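Local coordinates for protein sulfoquinovosidase (Escherichia coli, PDB 5AED) that hydrolyses sulfoquinovosyl diacylglycerides, the plant sulfolipids, and simple sulfoquinovosides such as sulfoquinovosyl glycerol to release sulfoquinovose for sulfoglycolysis, at residues Q100-L105 and T223-C228. Sequence-based numbering, arbitrary orientation.
Sequences QGRLLL and TLRFEC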
loop_
_atom_site.group_PDB
_atom_site.type_symbol
_atom_site.label_atom_id
_atom_site.label_comp_id
_atom_site.label_asym_id
_atom_site.label_seq_id
_atom_site.Cartn_x
_atom_site.Cartn_y
_atom_site.Cartn_z
ATOM N N GLN A 100 8.753 19.975 -16.803
ATOM C CA GLN A 100 9.721 20.080 -15.688
ATOM C C GLN A 100 11.086 19.435 -15.943
ATOM O O GLN A 100 11.893 19.306 -15.014
ATOM C CB GLN A 100 9.119 19.499 -14.408
ATOM C CG GLN A 100 7.898 20.245 -13.866
ATOM C CD GLN A 100 6.573 19.900 -14.547
ATOM O OE1 GLN A 100 6.478 18.988 -15.368
ATOM N NE2 GLN A 100 5.533 20.648 -14.199
ATOM N N GLY A 101 11.372 19.044 -17.180
ATOM C CA GLY A 101 12.669 18.461 -17.479
ATOM C C GLY A 101 12.776 16.969 -17.235
ATOM O O GLY A 101 13.884 16.439 -17.100
ATOM N N ARG A 102 11.636 16.275 -17.194
ATOM C CA ARG A 102 11.648 14.791 -17.057
ATOM C C ARG A 102 11.758 14.167 -18.434
ATOM O O ARG A 102 11.056 14.589 -19.349
ATOM C CB ARG A 102 10.340 14.292 -16.435
ATOM C CG ARG A 102 9.858 15.031 -15.180
ATOM C CD ARG A 102 8.730 14.258 -14.501
ATOM N NE ARG A 102 8.256 14.983 -13.333
ATOM C CZ ARG A 102 7.278 15.894 -13.330
ATOM N NH1 ARG A 102 6.601 16.218 -14.433
ATOM N NH2 ARG A 102 6.969 16.500 -12.195
ATOM N N LEU A 103 12.569 13.130 -18.582
ATOM C CA LEU A 103 12.561 12.322 -19.818
ATOM C C LEU A 103 11.192 11.665 -20.025
ATOM O O LEU A 103 10.725 10.937 -19.158
ATOM C CB LEU A 103 13.660 11.236 -19.737
ATOM C CG LEU A 103 13.653 10.210 -20.879
ATOM C CD1 LEU A 103 13.956 10.873 -22.212
ATOM C CD2 LEU A 103 14.592 9.077 -20.580
ATOM N N LEU A 104 10.565 11.922 -21.162
ATOM C CA LEU A 104 9.245 11.432 -21.525
ATOM C C LEU A 104 9.374 10.540 -22.754
ATOM O O LEU A 104 9.863 11.001 -23.777
ATOM C CB LEU A 104 8.313 12.604 -21.885
ATOM C CG LEU A 104 6.894 12.255 -22.336
ATOM C CD1 LEU A 104 6.154 11.471 -21.243
ATOM C CD2 LEU A 104 6.092 13.488 -22.796
ATOM N N LEU A 105 8.879 9.298 -22.651
ATOM C CA LEU A 105 8.909 8.271 -23.720
ATOM C C LEU A 105 7.478 7.970 -24.053
ATOM O O LEU A 105 6.721 7.579 -23.152
ATOM C CB LEU A 105 9.580 6.974 -23.220
ATOM C CG LEU A 105 11.046 6.745 -23.485
ATOM C CD1 LEU A 105 11.858 8.019 -23.429
ATOM C CD2 LEU A 105 11.625 5.639 -22.601
ATOM N N THR A 223 3.244 5.335 -22.103
ATOM C CA THR A 223 3.967 6.538 -21.696
ATOM C C THR A 223 4.761 6.302 -20.468
ATOM O O THR A 223 4.183 5.936 -19.454
ATOM C CB THR A 223 2.968 7.647 -21.356
ATOM O OG1 THR A 223 2.072 7.816 -22.446
ATOM C CG2 THR A 223 3.699 8.950 -21.074
ATOM N N LEU A 224 6.070 6.521 -20.527
ATOM C CA LEU A 224 6.954 6.451 -19.371
ATOM C C LEU A 224 7.645 7.775 -19.116
ATOM O O LEU A 224 7.995 8.471 -20.067
ATOM C CB LEU A 224 8.055 5.403 -19.552
ATOM C CG LEU A 224 7.662 4.028 -20.067
ATOM C CD1 LEU A 224 7.314 4.035 -21.551
ATOM C CD2 LEU A 224 8.745 2.979 -19.737
ATOM N N ARG A 225 7.909 8.079 -17.838
ATOM C CA ARG A 225 8.632 9.295 -17.412
ATOM C C ARG A 225 9.708 8.929 -16.433
ATOM O O ARG A 225 9.481 8.086 -15.528
ATOM C CB ARG A 225 7.710 10.242 -16.642
ATOM C CG ARG A 225 6.820 11.138 -17.442
ATOM C CD ARG A 225 5.894 11.921 -16.500
ATOM N NE ARG A 225 4.535 11.758 -16.983
ATOM C CZ ARG A 225 4.058 12.338 -18.080
ATOM N NH1 ARG A 225 4.807 13.178 -18.796
ATOM N NH2 ARG A 225 2.821 12.074 -18.473
ATOM N N PHE A 226 10.863 9.573 -16.573
ATOM C CA PHE A 226 11.993 9.404 -15.656
ATOM C C PHE A 226 12.530 10.718 -15.117
ATOM O O PHE A 226 12.520 11.763 -15.813
ATOM C CB PHE A 226 13.175 8.737 -16.338
ATOM C CG PHE A 226 12.834 7.471 -17.082
ATOM C CD1 PHE A 226 12.093 7.507 -18.237
ATOM C CD2 PHE A 226 13.372 6.261 -16.669
ATOM C CE1 PHE A 226 11.853 6.359 -18.956
ATOM C CE2 PHE A 226 13.123 5.107 -17.368
ATOM C CZ PHE A 226 12.349 5.148 -18.505
ATOM N N GLU A 227 13.089 10.649 -13.915
ATOM C CA GLU A 227 13.726 11.819 -13.348
ATOM C C GLU A 227 14.816 11.308 -12.493
ATOM O O GLU A 227 14.677 10.197 -11.919
ATOM C CB GLU A 227 12.700 12.628 -12.555
ATOM C CG GLU A 227 12.867 14.089 -12.727
ATOM C CD GLU A 227 11.924 14.921 -11.902
ATOM O OE1 GLU A 227 10.810 14.464 -11.460
ATOM O OE2 GLU A 227 12.322 16.094 -11.727
ATOM N N CYS A 228 15.926 12.060 -12.467
ATOM C CA CYS A 228 17.093 11.760 -11.677
ATOM C C CYS A 228 17.260 12.679 -10.512
ATOM O O CYS A 228 16.615 13.694 -10.412
ATOM C CB CYS A 228 18.331 11.849 -12.510
ATOM S SG CYS A 228 18.378 10.666 -13.867
HETATM O O HOH W 1 8.937 15.957 -10.038
#
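T223 sets its CG2 against CD1 of L104 at 3.5 Å, a methyl contact near the T223 end of the pairing. L224 and L105 follow as an antiparallel hydrogen-bonded pair: L105 N reaches L224 O at 2.9 Å with a 169° N-H...O angle, and L224 N returns the bond to L105 O. On the opposite face, R225 runs alongside L104, its non-hydrogen-bonded partner, whose CD1 lies 3.3 Å from R225 NH1, while R225 NH2 forms a salt bridge with D198. F226 shares its face with L103 and L105; CG anti to the carbonyl carbon (chi1 -50°) lays the ring beside L103 and across L105, where CE1 meets L105 CD2 at 3.7 Å. F226 N donates to L103 O, whereas L103 N to F226 O is weak (124°). E227 OE1 accepts a salt-bridge hydrogen bond from R102 NE (3.2 Å), met from above the carboxylate plane, and is joined by Y194 OH and a water that also accepts from R102 NH2; R102 NH1 salt-bridges D98. A leucine in place of R102 would probably cost E227 and D98 these salt bridges. Within the N-terminal beta domain of this GH31 enzyme, the chemistry implies an apolar L103/L105/L224/F226 face backed by paired charges.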